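Local coordinates for protein kynurenine formamidase (Bacillus anthracis, PDB 4CO9) that hydrolyses N-formyl-L-kynurenine to L-kynurenine and formate with two zinc ions per subunit, in the kynurenine pathway of tryptophan degradation, at residues C[151-156]-C[161-166]. Sequence-based numbering, arbitrary orientation.
Sequences SVDPLD and AAHHQL. With ZN (zinc ion), chain O.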
loop_
_atom_site.group_PDB
_atom_site.type_symbol
_atom_site.label_atom_id
_atom_site.label_comp_id
_atom_site.label_asym_id
_atom_site.label_seq_id
_atom_site.Cartn_x
_atom_site.Cartn_y
_atom_site.Cartn_z
ATOM N N SER C 151 -0.860 -16.918 -8.757
ATOM C CA SER C 151 -2.221 -17.384 -8.621
ATOM C C SER C 151 -2.358 -18.527 -7.620
ATOM O O SER C 151 -1.397 -19.253 -7.352
ATOM C CB SER C 151 -2.756 -17.828 -9.973
ATOM O OG SER C 151 -4.164 -18.024 -9.905
ATOM N N VAL C 152 -3.559 -18.654 -7.069
ATOM C CA VAL C 152 -3.933 -19.829 -6.262
ATOM C C VAL C 152 -4.567 -20.934 -7.122
ATOM O O VAL C 152 -4.766 -22.045 -6.637
ATOM C CB VAL C 152 -4.884 -19.468 -5.102
ATOM C CG1 VAL C 152 -4.197 -18.515 -4.135
ATOM C CG2 VAL C 152 -6.197 -18.887 -5.613
ATOM N N ASP C 153 -4.887 -20.626 -8.380
ATOM C CA ASP C 153 -5.415 -21.608 -9.332
ATOM C C ASP C 153 -4.428 -21.814 -10.472
ATOM O O ASP C 153 -3.525 -20.977 -10.687
ATOM C CB ASP C 153 -6.739 -21.129 -9.913
ATOM C CG ASP C 153 -7.904 -21.398 -8.998
ATOM O OD1 ASP C 153 -8.171 -22.582 -8.709
ATOM O OD2 ASP C 153 -8.558 -20.431 -8.568
ATOM N N PRO C 154 -4.585 -22.920 -11.226
ATOM C CA PRO C 154 -3.681 -23.118 -12.354
ATOM C C PRO C 154 -3.777 -21.950 -13.331
ATOM O O PRO C 154 -4.850 -21.360 -13.493
ATOM C CB PRO C 154 -4.185 -24.419 -12.997
ATOM C CG PRO C 154 -4.904 -25.132 -11.900
ATOM C CD PRO C 154 -5.531 -24.037 -11.082
ATOM N N LEU C 155 -2.667 -21.644 -13.985
ATOM C CA LEU C 155 -2.587 -20.463 -14.846
ATOM C C LEU C 155 -3.574 -20.490 -16.019
ATOM O O LEU C 155 -4.028 -19.442 -16.468
ATOM C CB LEU C 155 -1.163 -20.298 -15.376
ATOM C CG LEU C 155 -0.070 -20.137 -14.319
ATOM C CD1 LEU C 155 1.289 -20.056 -15.002
ATOM C CD2 LEU C 155 -0.313 -18.921 -13.437
ATOM N N ASP C 156 -3.904 -21.679 -16.507
ATOM C CA ASP C 156 -4.816 -21.828 -17.658
ATOM C C ASP C 156 -6.268 -22.132 -17.262
ATOM O O ASP C 156 -7.124 -22.330 -18.132
ATOM C CB ASP C 156 -4.285 -22.924 -18.602
ATOM C CG ASP C 156 -4.210 -24.308 -17.935
ATOM O OD1 ASP C 156 -4.454 -24.420 -16.702
ATOM O OD2 ASP C 156 -3.899 -25.286 -18.652
ATOM N N ALA C 161 -11.486 -22.521 -9.171
ATOM C CA ALA C 161 -12.149 -23.161 -8.053
ATOM C C ALA C 161 -11.562 -22.701 -6.727
ATOM O O ALA C 161 -12.301 -22.455 -5.791
ATOM C CB ALA C 161 -12.056 -24.670 -8.185
ATOM N N ALA C 162 -10.240 -22.568 -6.660
ATOM C CA ALA C 162 -9.605 -22.119 -5.422
ATOM C C ALA C 162 -9.987 -20.703 -5.058
ATOM O O ALA C 162 -10.356 -20.453 -3.912
ATOM C CB ALA C 162 -8.097 -22.256 -5.502
ATOM N N HIS C 163 -9.944 -19.779 -6.019
ATOM C CA HIS C 163 -10.386 -18.401 -5.729
ATOM C C HIS C 163 -11.802 -18.402 -5.139
ATOM O O HIS C 163 -12.062 -17.795 -4.101
ATOM C CB HIS C 163 -10.412 -17.534 -6.980
ATOM C CG HIS C 163 -9.071 -17.061 -7.436
ATOM N ND1 HIS C 163 -8.265 -17.806 -8.263
ATOM C CD2 HIS C 163 -8.407 -15.901 -7.208
ATOM C CE1 HIS C 163 -7.166 -17.124 -8.536
ATOM N NE2 HIS C 163 -7.226 -15.967 -7.905
ATOM N N HIS C 164 -12.711 -19.081 -5.822
ATOM C CA HIS C 164 -14.109 -19.113 -5.414
ATOM C C HIS C 164 -14.295 -19.748 -4.039
ATOM O O HIS C 164 -14.999 -19.200 -3.195
ATOM C CB HIS C 164 -14.967 -19.852 -6.457
ATOM C CG HIS C 164 -15.337 -19.012 -7.632
ATOM N ND1 HIS C 164 -14.605 -19.003 -8.799
ATOM C CD2 HIS C 164 -16.357 -18.145 -7.819
ATOM C CE1 HIS C 164 -15.168 -18.170 -9.655
ATOM N NE2 HIS C 164 -16.235 -17.643 -9.090
ATOM N N GLN C 165 -13.680 -20.908 -3.821
ATOM C CA GLN C 165 -13.875 -21.621 -2.570
ATOM C C GLN C 165 -13.257 -20.871 -1.399
ATOM O O GLN C 165 -13.842 -20.822 -0.314
ATOM C CB GLN C 165 -13.346 -23.051 -2.661
ATOM C CG GLN C 165 -14.241 -23.968 -3.484
ATOM C CD GLN C 165 -15.671 -23.981 -2.968
ATOM O OE1 GLN C 165 -15.916 -24.278 -1.800
ATOM N NE2 GLN C 165 -16.619 -23.632 -3.829
ATOM N N LEU C 166 -12.087 -20.275 -1.621
ATOM C CA LEU C 166 -11.435 -19.510 -0.568
ATOM C C LEU C 166 -12.332 -18.383 -0.098
ATOM O O LEU C 166 -12.653 -18.294 1.094
ATOM C CB LEU C 166 -10.075 -18.970 -1.030
ATOM C CG LEU C 166 -8.979 -20.020 -1.155
ATOM C CD1 LEU C 166 -7.766 -19.464 -1.895
ATOM C CD2 LEU C 166 -8.572 -20.556 0.206
HETATM ZN ZN ZN O . -5.648 -14.352 -8.024
HETATM O O HOH W 1 -5.469 -13.048 -9.564
HETATM O O HOH W 2 -4.705 -15.652 -9.983
#
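Asp153 OD2 takes two hydrogen bonds from His163: one from ring ND1 at 2.7 Å, the other from backbone N of the same residue at 3.0 Å. This is a His-carboxylate hydrogen bond in which second-shell Asp153 positions a ligand of the binuclear zinc site, His163, built where the loop after strand 144-147 meets the first turn of helix 161-168. The ND1 bond uses the anti lone pair of OD2, whereas the backbone N-H comes in on the syn side, 24° out of the carboxylate plane. Asp153 OD1 accepts from Ala162 N at 2.9 Å through its syn lone pair, and the carboxylate thus spans two successive N-H groups at the helix N-terminus, where the helix dipole would probably favour a negative charge on Asp153. Carboxylate and imidazole lie nearly coplanar, 29° apart, and with ND1 acting as donor, His163 NE2 binds zinc at 2.3 Å. Asp58 and Glu175 bind the same ion, together with a water. A negatively charged Asp153 would probably make the imidazole a stronger zinc ligand. Val152 lays CG2 over one ring face, 3.6 Å from the His163 ring centroid, as a CH-pi contact; the same methyl reaches Ala162 CB and Leu166 CD1. Ser151 forms an ST turn, its OG accepting from Asp153 N. Swung opposite its own backbone N (chi1 -168°), Ser151 OG also lies in the imidazole plane, 3.4 Å from His163 CE1.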